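Local coordinates for RavO (Legionella pneumophila subsp. pneumophila, PDB 6DM4), which binds a phosphotyrosine peptide of human Shc1 through its SH2 domain, the part in this chain, and probably recognises other phosphotyrosine ligands, at residues A[6-11]-A[99-104]; A[39-44]-A[58-63]; A[62-67]-A[111-116]; A[69-74]-A[107-112]. One frame throughout, in Å; residues are numbered along the deposited sequence.

Overall arrangement
From the N terminus, helix 4-13 comes first, and contact 1 closes the longest loop by setting it against the start of helix 101-119. Nested inside that loop is contact 2, a short antiparallel pairing of strand 40-43 with strand 55-64. The far end of strand 55-64 opens contact 3, which shares Phe62 and Gln63 with contact 2 and reaches forward to helix 101-119. Next along the chain, strand 67-76 meets the same helix in contact 4; contacts 3 and 4 end on overlapping residues, Gln111 and Asn112. Both cross contact 1. Contact 2 thus pairs the edge strand with its neighbour, while contacts 1, 3 and 4 tie the N-terminal helix and the SH2 sheet to helix 101-119.

Contact 1 of 4, residues A[6-11]-A[99-104]; sequences YKVMEE and LGVMAT
Glu11, on helix 4-13, aims its carboxylate at the first turn of helix 101-119. Its CB already points that way, and the chain runs on extended past CG (chi2 177°). Glu11 CD lies 3.8 Å from Val101 CG2. At the tip the two oxygens part: Glu11 OE1 rests 3.5 Å from Val101 CG2, while Glu11 OE2 accepts a nearly straight hydrogen bond from Val101 N at 3.0 Å, the N-H arriving from above the carboxylate plane. Gly100 CA, at the N-cap position, lies 3.7 Å from Glu11 OE2. A water sits between OE2 and Met102 N, accepting from that N at 2.8 Å; its distance to OE2 is too short to trust. The same Val101 CG2 also meets Val8 CG1 at 4.0 Å, and Met102 CG lies against the backbone O of Glu11. Glu11 OE2 thus takes up the N-H of Val101 in the first turn of helix 101-119, where the helix dipole would probably stabilise the negative charge.

Contact 2 of 4, residues A[39-44]-A[58-63]; sequences FILRWS and IAASFQ
Arg42 and Ser61 meet on one face of an antiparallel strand pair, in a closely packed part of the contact. Arg42 NE donates to Ser61 OG at 2.9 Å, a nearly straight bond lying in the guanidinium plane, while Ala59 CB presses on the face of that group, 3.5 Å from Arg42 CZ. With chi1 at 53° and the chain then straight to NE, the arginine reaches across strand 55-64, over Ala59. Backbone bonds pair Ile40 with Ser61 and Arg42 with Ala59. On the other face Leu41 CD2 packs 3.7 Å from Ala60 CB. Where Trp43 pairs with Ile58 the side chains diverge, yet Ile58 CG2 still sits 3.4 Å from Arg42 O.

The opposite end is looser. Phe39 CB meets Phe62 CB at 4.1 Å, the two rings leading apart, and the side chain of Gln63 leads off, partly exposed.

The sequence FILRWS resembles the FLVRES signature of SH2 domains, and Arg42 NH2 and Ser44 OG both bond the modified side chain of the bound peptide. Ser70, on strand 67-76, bonds both Arg42 NH2 and Ser61 OG from the next strand over. Helix 25-34 covers the face bearing Ile40, Arg42 and Ser61, and helix 101-119 that of Leu41 and Ala60.

Contact 3 of 4, residues A[62-67]-A[111-116]; sequences FQASDG and QNKELI
Lys113 lies over Phe62, joining the C-terminal helix of the SH2 fold to the end of strand 55-64, just before the type I turn of Ala64 to Gly67 that carries the hairpin into strand 67-76. The strand segment and the helix segment run nearly parallel, 19° apart. Lys113 gives most to the interface. Its CB sits over one face of the Phe62 ring in a CH-pi contact, 3.9 Å from the centroid and somewhat toward the rim, and Lys113 CG follows at 3.6 Å from Phe62 CD1. The lysine heads back toward the strand while the phenylalanine reaches toward the helix. Straight from CA to CE, the lysine then bends at its last torsion (chi4 48°), which turns NZ toward the strand and Gln63 O. The modelled separation of Lys113 NZ and Gln63 O, 2.4 Å, is too short to take literally, although a hydrogen bond is plausible there. NZ also has a salt-bridge partner in Glu117, one turn further along the helix.

One turn after Lys113, Ile116 takes the edge of the aromatic ring, its CG1 4.5 Å from Phe62 CZ. Its other branch reaches the turn: Ile116 CG2 packs 4.1 Å from Ala64 CB.

Contact 4 of 4, residues A[69-74]-A[107-112]; sequences HSIRYG and QHITQN
Tyr73 and His108, the latter in one of its two modelled conformers, meet as an offset edge-to-face pair, the ring planes 75° apart and the centroids 5.2 Å from each other. In this conformer the edge of the tyrosine points to the imidazole, and His108 ND1 lies near the plane of the phenol ring, beside Tyr73 OH. A hydrogen bond of undecided direction joins these two atoms, modelled at a doubtful 2.4 Å that holds for this conformer only. From another side Ile109 CG1 comes 3.4 Å from Tyr73 OH.

All of this joins the middle strand of the SH2 sheet, 67-76, to helix 101-119, with the strand and helix segments running roughly antiparallel. Strand and helix both face the bound peptide: the Ser70 backbone hydrogen-bonds to it, and Ile71 and Asn112 each pack on an apolar side chain of it.

Ile71 divides its branches between helix residues. CG2, trans to the backbone N, reaches the edge of the imidazole, while Ile71 CD1 lies 3.9 Å from Asn112 ND2 and 4.3 Å from Ile109 CG1. Asn112 ND2 sits over the face of the His108 ring as placed in that conformer, and it donates a bent hydrogen bond to His108 O at 2.9 Å.

Contact 1 of 4, residues A[6-11]-A[99-104]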
loop_
_atom_site.group_PDB
_atom_site.type_symbol
_atom_site.label_atom_id
_atom_site.label_comp_id
_atom_site.label_asym_id
_atom_site.label_seq_id
_atom_site.Cartn_x
_atom_site.Cartn_y
_atom_site.Cartn_z
ATOM N N TYR A 6 7.082 5.092 -2.117
ATOM C CA TYR A 6 6.209 4.652 -1.035
ATOM C C TYR A 6 4.963 5.520 -0.931
ATOM O O TYR A 6 3.899 5.028 -0.546
ATOM C CB TYR A 6 6.976 4.640 0.285
ATOM C CG TYR A 6 8.215 3.780 0.236
ATOM C CD1 TYR A 6 8.119 2.399 0.107
ATOM C CD2 TYR A 6 9.479 4.346 0.305
ATOM C CE1 TYR A 6 9.252 1.609 0.058
ATOM C CE2 TYR A 6 10.615 3.565 0.255
ATOM C CZ TYR A 6 10.496 2.197 0.132
ATOM O OH TYR A 6 11.629 1.419 0.084
ATOM N N LYS A 7 5.065 6.803 -1.280
ATOM C CA LYS A 7 3.874 7.644 -1.270
ATOM C C LYS A 7 2.922 7.264 -2.400
ATOM O O LYS A 7 1.698 7.307 -2.225
ATOM C CB LYS A 7 4.260 9.119 -1.354
ATOM C CG LYS A 7 5.150 9.595 -0.215
ATOM C CD LYS A 7 4.643 9.111 1.136
ATOM C CE LYS A 7 3.331 9.775 1.531
ATOM N NZ LYS A 7 2.713 9.072 2.688
ATOM N N VAL A 8 3.461 6.886 -3.564
ATOM C CA VAL A 8 2.605 6.429 -4.656
ATOM C C VAL A 8 1.966 5.092 -4.306
ATOM O O VAL A 8 0.781 4.865 -4.578
ATOM C CB VAL A 8 3.405 6.348 -5.970
ATOM C CG1 VAL A 8 2.517 5.863 -7.109
ATOM C CG2 VAL A 8 4.010 7.704 -6.312
ATOM N N MET A 9 2.736 4.189 -3.692
ATOM C CA MET A 9 2.183 2.910 -3.260
ATOM C C MET A 9 1.109 3.109 -2.204
ATOM O O MET A 9 0.078 2.427 -2.222
ATOM C CB MET A 9 3.291 2.011 -2.719
ATOM C CG MET A 9 4.203 1.450 -3.788
ATOM S SD MET A 9 5.669 0.714 -3.053
ATOM C CE MET A 9 4.946 -0.205 -1.699
ATOM N N GLU A 10 1.340 4.033 -1.268
ATOM C CA GLU A 10 0.324 4.365 -0.274
ATOM C C GLU A 10 -0.977 4.777 -0.946
ATOM O O GLU A 10 -2.056 4.295 -0.585
ATOM C CB GLU A 10 0.833 5.482 0.646
ATOM C CG GLU A 10 -0.049 5.758 1.868
ATOM C CD GLU A 10 0.216 7.130 2.490
ATOM O OE1 GLU A 10 0.356 8.108 1.727
ATOM O OE2 GLU A 10 0.289 7.238 3.731
ATOM N N GLU A 11 -0.889 5.668 -1.937
ATOM C CA GLU A 11 -2.084 6.161 -2.610
ATOM C C GLU A 11 -2.854 5.021 -3.267
ATOM O O GLU A 11 -4.089 5.004 -3.246
ATOM C CB GLU A 11 -1.695 7.215 -3.649
ATOM C CG GLU A 11 -2.067 8.639 -3.260
ATOM C CD GLU A 11 -1.610 9.668 -4.281
ATOM O OE1 GLU A 11 -0.390 9.922 -4.375
ATOM O OE2 GLU A 11 -2.473 10.228 -4.990
ATOM N N LEU A 99 -5.541 15.640 -9.382
ATOM C CA LEU A 99 -6.119 15.072 -8.169
ATOM C C LEU A 99 -5.384 13.829 -7.677
ATOM O O LEU A 99 -5.823 13.211 -6.700
ATOM C CB LEU A 99 -7.600 14.753 -8.382
ATOM C CG LEU A 99 -8.559 15.945 -8.365
ATOM C CD1 LEU A 99 -9.999 15.470 -8.499
ATOM C CD2 LEU A 99 -8.377 16.768 -7.100
ATOM N N GLY A 100 -4.291 13.447 -8.316
ATOM C CA GLY A 100 -3.417 12.441 -7.752
ATOM C C GLY A 100 -3.412 11.141 -8.538
ATOM O O GLY A 100 -3.965 11.026 -9.639
ATOM N N VAL A 101 -2.766 10.144 -7.932
ATOM C CA VAL A 101 -2.443 8.916 -8.650
ATOM C C VAL A 101 -3.705 8.119 -8.951
ATOM O O VAL A 101 -3.902 7.648 -10.078
ATOM C CB VAL A 101 -1.427 8.080 -7.850
ATOM C CG1 VAL A 101 -1.200 6.735 -8.524
ATOM C CG2 VAL A 101 -0.119 8.841 -7.704
ATOM N N MET A 102 -4.574 7.944 -7.953
ATOM C CA MET A 102 -5.782 7.160 -8.192
ATOM C C MET A 102 -6.687 7.858 -9.197
ATOM O O MET A 102 -7.306 7.206 -10.045
ATOM C CB MET A 102 -6.533 6.906 -6.885
ATOM C CG MET A 102 -6.130 5.641 -6.124
ATOM S SD MET A 102 -5.961 4.137 -7.123
ATOM C CE MET A 102 -7.518 4.119 -8.020
ATOM N N ALA A 103 -6.771 9.189 -9.123
ATOM C CA ALA A 103 -7.513 9.931 -10.137
ATOM C C ALA A 103 -6.927 9.707 -11.520
ATOM O O ALA A 103 -7.666 9.690 -12.513
ATOM C CB ALA A 103 -7.528 11.424 -9.808
ATOM N N THR A 104 -5.609 9.508 -11.602
ATOM C CA THR A 104 -4.960 9.277 -12.888
ATOM C C THR A 104 -5.261 7.880 -13.408
ATOM O O THR A 104 -5.703 7.711 -14.553
ATOM C CB THR A 104 -3.450 9.483 -12.757
ATOM O OG1 THR A 104 -3.184 10.813 -12.294
ATOM C CG2 THR A 104 -2.771 9.272 -14.099
HETATM O O HOH W 1 -4.499 8.947 -5.352
#

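Contact 2 of 4, residues A[39-44]-A[58-63]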
loop_
_atom_site.group_PDB
_atom_site.type_symbol
_atom_site.label_atom_id
_atom_site.label_comp_id
_atom_site.label_asym_id
_atom_site.label_seq_id
_atom_site.Cartn_x
_atom_site.Cartn_y
_atom_site.Cartn_z
ATOM N N PHE A 39 -13.677 -1.414 -12.108
ATOM C CA PHE A 39 -12.363 -2.018 -12.280
ATOM C C PHE A 39 -11.808 -2.374 -10.914
ATOM O O PHE A 39 -12.303 -1.910 -9.885
ATOM C CB PHE A 39 -11.388 -1.089 -13.029
ATOM C CG PHE A 39 -10.970 0.131 -12.245
ATOM C CD1 PHE A 39 -11.731 1.290 -12.279
ATOM C CD2 PHE A 39 -9.803 0.124 -11.494
ATOM C CE1 PHE A 39 -11.341 2.421 -11.565
ATOM C CE2 PHE A 39 -9.408 1.253 -10.771
ATOM C CZ PHE A 39 -10.179 2.398 -10.808
ATOM N N ILE A 40 -10.776 -3.214 -10.916
ATOM C CA ILE A 40 -9.978 -3.444 -9.720
ATOM C C ILE A 40 -8.514 -3.175 -10.030
ATOM O O ILE A 40 -8.075 -3.202 -11.181
ATOM C CB ILE A 40 -10.140 -4.868 -9.163
ATOM C CG1 ILE A 40 -9.659 -5.912 -10.182
ATOM C CG2 ILE A 40 -11.568 -5.080 -8.747
ATOM C CD1 ILE A 40 -9.660 -7.349 -9.654
ATOM N N LEU A 41 -7.762 -2.923 -8.970
ATOM C CA LEU A 41 -6.311 -2.935 -8.994
ATOM C C LEU A 41 -5.822 -4.114 -8.164
ATOM O O LEU A 41 -6.493 -4.552 -7.221
ATOM C CB LEU A 41 -5.738 -1.627 -8.448
ATOM C CG LEU A 41 -6.125 -0.383 -9.248
ATOM C CD1 LEU A 41 -5.694 0.870 -8.530
ATOM C CD2 LEU A 41 -5.495 -0.441 -10.622
ATOM N N ARG A 42 -4.660 -4.643 -8.528
ATOM C CA ARG A 42 -4.190 -5.860 -7.884
ATOM C C ARG A 42 -2.685 -5.946 -8.026
ATOM O O ARG A 42 -2.077 -5.265 -8.857
ATOM C CB ARG A 42 -4.845 -7.112 -8.485
ATOM C CG ARG A 42 -4.717 -7.196 -9.994
ATOM C CD ARG A 42 -5.427 -8.413 -10.549
ATOM N NE ARG A 42 -5.358 -8.476 -12.006
ATOM C CZ ARG A 42 -4.292 -8.887 -12.681
ATOM N NH1 ARG A 42 -3.203 -9.274 -12.027
ATOM N NH2 ARG A 42 -4.313 -8.925 -14.010
ATOM N N TRP A 43 -2.095 -6.811 -7.209
ATOM C CA TRP A 43 -0.662 -7.062 -7.282
ATOM C C TRP A 43 -0.347 -7.848 -8.555
ATOM O O TRP A 43 -0.862 -8.950 -8.754
ATOM C CB TRP A 43 -0.222 -7.811 -6.028
ATOM C CG TRP A 43 1.261 -7.965 -5.821
ATOM C CD1 TRP A 43 2.000 -9.086 -6.056
ATOM C CD2 TRP A 43 2.171 -6.988 -5.291
ATOM N NE1 TRP A 43 3.310 -8.868 -5.720
ATOM C CE2 TRP A 43 3.446 -7.587 -5.255
ATOM C CE3 TRP A 43 2.037 -5.663 -4.860
ATOM C CZ2 TRP A 43 4.577 -6.910 -4.801
ATOM C CZ3 TRP A 43 3.162 -4.991 -4.409
ATOM C CH2 TRP A 43 4.416 -5.616 -4.384
ATOM N N SER A 44 0.480 -7.269 -9.422
ATOM C CA SER A 44 0.736 -7.826 -10.745
ATOM C C SER A 44 1.635 -9.053 -10.682
ATOM O O SER A 44 2.515 -9.164 -9.821
ATOM C CB SER A 44 1.382 -6.767 -11.647
ATOM O OG SER A 44 1.960 -7.349 -12.805
ATOM N N ILE A 58 1.739 -3.047 -10.787
ATOM C CA ILE A 58 0.340 -3.074 -10.379
ATOM C C ILE A 58 -0.501 -3.285 -11.625
ATOM O O ILE A 58 -0.305 -2.594 -12.630
ATOM C CB ILE A 58 -0.080 -1.772 -9.671
ATOM C CG1 ILE A 58 0.873 -1.447 -8.519
ATOM C CG2 ILE A 58 -1.521 -1.883 -9.183
ATOM C CD1 ILE A 58 0.868 -2.471 -7.428
ATOM N N ALA A 59 -1.437 -4.230 -11.567
ATOM C CA ALA A 59 -2.321 -4.478 -12.691
ATOM C C ALA A 59 -3.718 -3.956 -12.392
ATOM O O ALA A 59 -4.180 -3.983 -11.248
ATOM C CB ALA A 59 -2.395 -5.973 -13.034
ATOM N N ALA A 60 -4.376 -3.459 -13.432
ATOM C CA ALA A 60 -5.805 -3.197 -13.396
ATOM C C ALA A 60 -6.536 -4.296 -14.156
ATOM O O ALA A 60 -5.997 -4.880 -15.096
ATOM C CB ALA A 60 -6.127 -1.838 -14.013
ATOM N N SER A 61 -7.765 -4.582 -13.738
ATOM C CA SER A 61 -8.616 -5.533 -14.439
ATOM C C SER A 61 -10.026 -4.975 -14.507
ATOM O O SER A 61 -10.481 -4.307 -13.573
ATOM C CB SER A 61 -8.627 -6.908 -13.752
ATOM O OG SER A 61 -7.366 -7.543 -13.872
ATOM N N PHE A 62 -10.710 -5.231 -15.619
ATOM C CA PHE A 62 -12.111 -4.866 -15.751
ATOM C C PHE A 62 -12.775 -5.863 -16.686
ATOM O O PHE A 62 -12.114 -6.680 -17.329
ATOM C CB PHE A 62 -12.290 -3.428 -16.251
ATOM C CG PHE A 62 -11.578 -3.136 -17.541
ATOM C CD1 PHE A 62 -12.180 -3.406 -18.758
ATOM C CD2 PHE A 62 -10.308 -2.580 -17.534
ATOM C CE1 PHE A 62 -11.530 -3.137 -19.950
ATOM C CE2 PHE A 62 -9.654 -2.311 -18.723
ATOM C CZ PHE A 62 -10.265 -2.590 -19.929
ATOM N N GLN A 63 -14.100 -5.794 -16.751
ATOM C CA GLN A 63 -14.884 -6.735 -17.536
ATOM C C GLN A 63 -15.702 -5.990 -18.580
ATOM O O GLN A 63 -16.339 -4.979 -18.270
ATOM C CB GLN A 63 -15.807 -7.563 -16.638
ATOM C CG GLN A 63 -16.543 -8.672 -17.375
ATOM C CD GLN A 63 -17.306 -9.584 -16.435
ATOM O OE1 GLN A 63 -17.215 -10.806 -16.531
ATOM N NE2 GLN A 63 -18.071 -8.992 -15.526
#

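Contact 3 of 4, residues A[62-67]-A[111-116]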
loop_
_atom_site.group_PDB
_atom_site.type_symbol
_atom_site.label_atom_id
_atom_site.label_comp_id
_atom_site.label_asym_id
_atom_site.label_seq_id
_atom_site.Cartn_x
_atom_site.Cartn_y
_atom_site.Cartn_z
ATOM N N PHE A 62 -10.710 -5.231 -15.619
ATOM C CA PHE A 62 -12.111 -4.866 -15.751
ATOM C C PHE A 62 -12.775 -5.863 -16.686
ATOM O O PHE A 62 -12.114 -6.680 -17.329
ATOM C CB PHE A 62 -12.290 -3.428 -16.251
ATOM C CG PHE A 62 -11.578 -3.136 -17.541
ATOM C CD1 PHE A 62 -12.180 -3.406 -18.758
ATOM C CD2 PHE A 62 -10.308 -2.580 -17.534
ATOM C CE1 PHE A 62 -11.530 -3.137 -19.950
ATOM C CE2 PHE A 62 -9.654 -2.311 -18.723
ATOM C CZ PHE A 62 -10.265 -2.590 -19.929
ATOM N N GLN A 63 -14.100 -5.794 -16.751
ATOM C CA GLN A 63 -14.884 -6.735 -17.536
ATOM C C GLN A 63 -15.702 -5.990 -18.580
ATOM O O GLN A 63 -16.339 -4.979 -18.270
ATOM C CB GLN A 63 -15.807 -7.563 -16.638
ATOM C CG GLN A 63 -16.543 -8.672 -17.375
ATOM C CD GLN A 63 -17.306 -9.584 -16.435
ATOM O OE1 GLN A 63 -17.215 -10.806 -16.531
ATOM N NE2 GLN A 63 -18.071 -8.992 -15.526
ATOM N N ALA A 64 -15.671 -6.491 -19.808
ATOM C CA ALA A 64 -16.576 -6.101 -20.879
ATOM C C ALA A 64 -17.336 -7.339 -21.346
ATOM O O ALA A 64 -17.188 -8.428 -20.786
ATOM C CB ALA A 64 -15.814 -5.446 -22.035
ATOM N N SER A 65 -18.149 -7.174 -22.393
ATOM C CA SER A 65 -18.988 -8.280 -22.841
ATOM C C SER A 65 -18.179 -9.420 -23.448
ATOM O O SER A 65 -18.690 -10.543 -23.540
ATOM C CB SER A 65 -20.031 -7.786 -23.847
ATOM O OG SER A 65 -19.417 -7.217 -24.987
ATOM N N ASP A 66 -16.935 -9.172 -23.854
ATOM C CA ASP A 66 -16.088 -10.223 -24.401
ATOM C C ASP A 66 -15.145 -10.822 -23.366
ATOM O O ASP A 66 -14.311 -11.661 -23.719
ATOM C CB ASP A 66 -15.294 -9.694 -25.604
ATOM C CG ASP A 66 -14.126 -8.813 -25.202
ATOM O OD1 ASP A 66 -14.192 -8.179 -24.127
ATOM O OD2 ASP A 66 -13.142 -8.750 -25.970
ATOM N N GLY A 67 -15.258 -10.422 -22.103
ATOM C CA GLY A 67 -14.448 -11.016 -21.060
ATOM C C GLY A 67 -13.657 -10.017 -20.243
ATOM O O GLY A 67 -13.922 -8.812 -20.278
ATOM N N GLN A 111 -11.254 5.087 -19.398
ATOM C CA GLN A 111 -11.237 5.479 -20.802
ATOM C C GLN A 111 -10.824 4.310 -21.684
ATOM O O GLN A 111 -11.369 4.131 -22.779
ATOM C CB GLN A 111 -10.300 6.673 -21.010
ATOM C CG GLN A 111 -10.800 7.979 -20.402
ATOM C CD GLN A 111 -9.929 9.176 -20.772
ATOM O OE1 GLN A 111 -9.341 9.227 -21.855
ATOM N NE2 GLN A 111 -9.850 10.150 -19.869
ATOM N N ASN A 112 -9.869 3.493 -21.220
ATOM C CA ASN A 112 -9.480 2.309 -21.981
ATOM C C ASN A 112 -10.624 1.306 -22.054
ATOM O O ASN A 112 -10.851 0.685 -23.100
ATOM C CB ASN A 112 -8.242 1.665 -21.358
ATOM C CG ASN A 112 -6.969 2.039 -22.086
ATOM O OD1 ASN A 112 -6.899 1.957 -23.307
ATOM N ND2 ASN A 112 -5.962 2.478 -21.340
ATOM N N LYS A 113 -11.353 1.131 -20.949
ATOM C CA LYS A 113 -12.542 0.289 -20.980
ATOM C C LYS A 113 -13.569 0.837 -21.964
ATOM O O LYS A 113 -14.268 0.071 -22.642
ATOM C CB LYS A 113 -13.141 0.182 -19.577
ATOM C CG LYS A 113 -14.420 -0.636 -19.492
ATOM C CD LYS A 113 -14.838 -0.836 -18.037
ATOM C CE LYS A 113 -16.197 -1.494 -17.938
ATOM N NZ LYS A 113 -16.263 -2.673 -18.838
ATOM N N GLU A 114 -13.675 2.164 -22.053
ATOM C CA GLU A 114 -14.619 2.774 -22.983
ATOM C C GLU A 114 -14.266 2.439 -24.426
ATOM O O GLU A 114 -15.152 2.124 -25.230
ATOM C CB GLU A 114 -14.652 4.287 -22.770
ATOM C CG GLU A 114 -15.614 5.030 -23.676
ATOM C CD GLU A 114 -16.102 6.328 -23.061
ATOM O OE1 GLU A 114 -15.650 6.663 -21.945
ATOM O OE2 GLU A 114 -16.934 7.013 -23.694
ATOM N N LEU A 115 -12.975 2.500 -24.772
ATOM C CA LEU A 115 -12.553 2.145 -26.126
ATOM C C LEU A 115 -12.906 0.700 -26.450
ATOM O O LEU A 115 -13.379 0.400 -27.553
ATOM C CB LEU A 115 -11.048 2.361 -26.286
ATOM C CG LEU A 115 -10.520 3.785 -26.461
ATOM C CD1 LEU A 115 -9.013 3.752 -26.629
ATOM C CD2 LEU A 115 -11.177 4.469 -27.648
ATOM N N ILE A 116 -12.677 -0.207 -25.498
ATOM C CA ILE A 116 -12.993 -1.618 -25.705
ATOM C C ILE A 116 -14.486 -1.802 -25.947
ATOM O O ILE A 116 -14.902 -2.469 -26.903
ATOM C CB ILE A 116 -12.520 -2.456 -24.502
ATOM C CG1 ILE A 116 -10.999 -2.379 -24.349
ATOM C CG2 ILE A 116 -13.001 -3.910 -24.635
ATOM C CD1 ILE A 116 -10.240 -3.136 -25.406
#

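Contact 4 of 4, residues A[69-74]-A[107-112]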
loop_
_atom_site.group_PDB
_atom_site.type_symbol
_atom_site.label_atom_id
_atom_site.label_comp_id
_atom_site.label_asym_id
_atom_site.label_seq_id
_atom_site.Cartn_x
_atom_site.Cartn_y
_atom_site.Cartn_z
ATOM N N HIS A 69 -10.380 -7.879 -19.182
ATOM C CA HIS A 69 -9.206 -7.221 -19.734
ATOM C C HIS A 69 -8.355 -6.682 -18.595
ATOM O O HIS A 69 -8.869 -6.306 -17.535
ATOM C CB HIS A 69 -9.600 -6.082 -20.683
ATOM C CG HIS A 69 -10.503 -6.514 -21.795
ATOM N ND1 HIS A 69 -10.042 -6.791 -23.063
ATOM C CD2 HIS A 69 -11.839 -6.730 -21.826
ATOM C CE1 HIS A 69 -11.055 -7.155 -23.830
ATOM N NE2 HIS A 69 -12.157 -7.126 -23.102
ATOM N N SER A 70 -7.046 -6.646 -18.814
ATOM C CA SER A 70 -6.127 -6.154 -17.805
ATOM C C SER A 70 -5.152 -5.161 -18.423
ATOM O O SER A 70 -4.920 -5.154 -19.634
ATOM C CB SER A 70 -5.371 -7.310 -17.129
ATOM O OG SER A 70 -6.229 -8.055 -16.279
ATOM N N ILE A 71 -4.616 -4.289 -17.573
ATOM C CA ILE A 71 -3.584 -3.325 -17.943
ATOM C C ILE A 71 -2.500 -3.403 -16.882
ATOM O O ILE A 71 -2.804 -3.415 -15.686
ATOM C CB ILE A 71 -4.135 -1.888 -18.029
ATOM C CG1 ILE A 71 -5.370 -1.815 -18.921
ATOM C CG2 ILE A 71 -3.054 -0.924 -18.525
ATOM C CD1 ILE A 71 -6.120 -0.507 -18.774
ATOM N N ARG A 72 -1.241 -3.456 -17.303
ATOM C CA ARG A 72 -0.138 -3.520 -16.353
ATOM C C ARG A 72 0.503 -2.147 -16.197
ATOM O O ARG A 72 0.801 -1.479 -17.193
ATOM C CB ARG A 72 0.912 -4.544 -16.782
ATOM C CG ARG A 72 2.009 -4.719 -15.741
ATOM C CD ARG A 72 3.071 -5.686 -16.201
ATOM N NE ARG A 72 2.535 -7.034 -16.360
ATOM C CZ ARG A 72 3.160 -8.004 -17.016
ATOM N NH1 ARG A 72 4.342 -7.767 -17.571
ATOM N NH2 ARG A 72 2.608 -9.209 -17.119
ATOM N N TYR A 73 0.713 -1.736 -14.946
ATOM C CA TYR A 73 1.365 -0.476 -14.619
ATOM C C TYR A 73 2.623 -0.739 -13.804
ATOM O O TYR A 73 2.745 -1.768 -13.133
ATOM C CB TYR A 73 0.428 0.455 -13.833
ATOM C CG TYR A 73 -0.805 0.841 -14.611
ATOM C CD1 TYR A 73 -0.758 1.839 -15.578
ATOM C CD2 TYR A 73 -2.011 0.201 -14.388
ATOM C CE1 TYR A 73 -1.883 2.189 -16.293
ATOM C CE2 TYR A 73 -3.140 0.538 -15.099
ATOM C CZ TYR A 73 -3.074 1.524 -16.049
ATOM O OH TYR A 73 -4.209 1.852 -16.755
ATOM N N GLY A 74 3.552 0.206 -13.861
ATOM C CA GLY A 74 4.782 0.105 -13.099
ATOM C C GLY A 74 5.118 1.426 -12.443
ATOM O O GLY A 74 4.848 2.498 -12.987
ATOM N N GLN A 107 -8.784 7.400 -14.726
ATOM C CA GLN A 107 -8.996 7.899 -16.081
ATOM C C GLN A 107 -8.365 6.983 -17.122
ATOM O O GLN A 107 -8.972 6.712 -18.161
ATOM C CB GLN A 107 -8.444 9.321 -16.215
ATOM C CG GLN A 107 -9.233 10.346 -15.430
ATOM C CD GLN A 107 -10.687 10.393 -15.856
ATOM O OE1 GLN A 107 -10.993 10.417 -17.048
ATOM N NE2 GLN A 107 -11.590 10.419 -14.883
ATOM N N HIS A 108 -7.151 6.496 -16.867
ATOM C CA HIS A 108 -6.482 5.627 -17.834
ATOM C C HIS A 108 -7.238 4.319 -18.015
ATOM O O HIS A 108 -7.326 3.791 -19.130
ATOM C CB HIS A 108 -5.044 5.356 -17.385
ATOM C CG HIS A 108 -4.178 4.741 -18.442
ATOM N ND1 HIS A 108 -4.077 3.379 -18.623
ATOM C CD2 HIS A 108 -3.357 5.303 -19.360
ATOM C CE1 HIS A 108 -3.240 3.128 -19.613
ATOM N NE2 HIS A 108 -2.789 4.279 -20.078
ATOM N N ILE A 109 -7.794 3.782 -16.926
ATOM C CA ILE A 109 -8.478 2.494 -16.983
ATOM C C ILE A 109 -9.873 2.639 -17.578
ATOM O O ILE A 109 -10.268 1.869 -18.460
ATOM C CB ILE A 109 -8.530 1.860 -15.579
ATOM C CG1 ILE A 109 -7.128 1.481 -15.110
ATOM C CG2 ILE A 109 -9.418 0.618 -15.584
ATOM C CD1 ILE A 109 -6.953 1.495 -13.601
ATOM N N THR A 110 -10.656 3.608 -17.092
ATOM C CA THR A 110 -12.043 3.702 -17.536
ATOM C C THR A 110 -12.143 4.185 -18.976
ATOM O O THR A 110 -13.024 3.733 -19.717
ATOM C CB THR A 110 -12.849 4.617 -16.613
ATOM O OG1 THR A 110 -12.278 5.924 -16.610
ATOM C CG2 THR A 110 -12.867 4.065 -15.189
ATOM N N GLN A 111 -11.254 5.087 -19.398
ATOM C CA GLN A 111 -11.237 5.479 -20.802
ATOM C C GLN A 111 -10.824 4.310 -21.684
ATOM O O GLN A 111 -11.369 4.131 -22.779
ATOM C CB GLN A 111 -10.300 6.673 -21.010
ATOM C CG GLN A 111 -10.800 7.979 -20.402
ATOM C CD GLN A 111 -9.929 9.176 -20.772
ATOM O OE1 GLN A 111 -9.341 9.227 -21.855
ATOM N NE2 GLN A 111 -9.850 10.150 -19.869
ATOM N N ASN A 112 -9.869 3.493 -21.220
ATOM C CA ASN A 112 -9.480 2.309 -21.981
ATOM C C ASN A 112 -10.624 1.306 -22.054
ATOM O O ASN A 112 -10.851 0.685 -23.100
ATOM C CB ASN A 112 -8.242 1.665 -21.358
ATOM C CG ASN A 112 -6.969 2.039 -22.086
ATOM O OD1 ASN A 112 -6.899 1.957 -23.307
ATOM N ND2 ASN A 112 -5.962 2.478 -21.340
#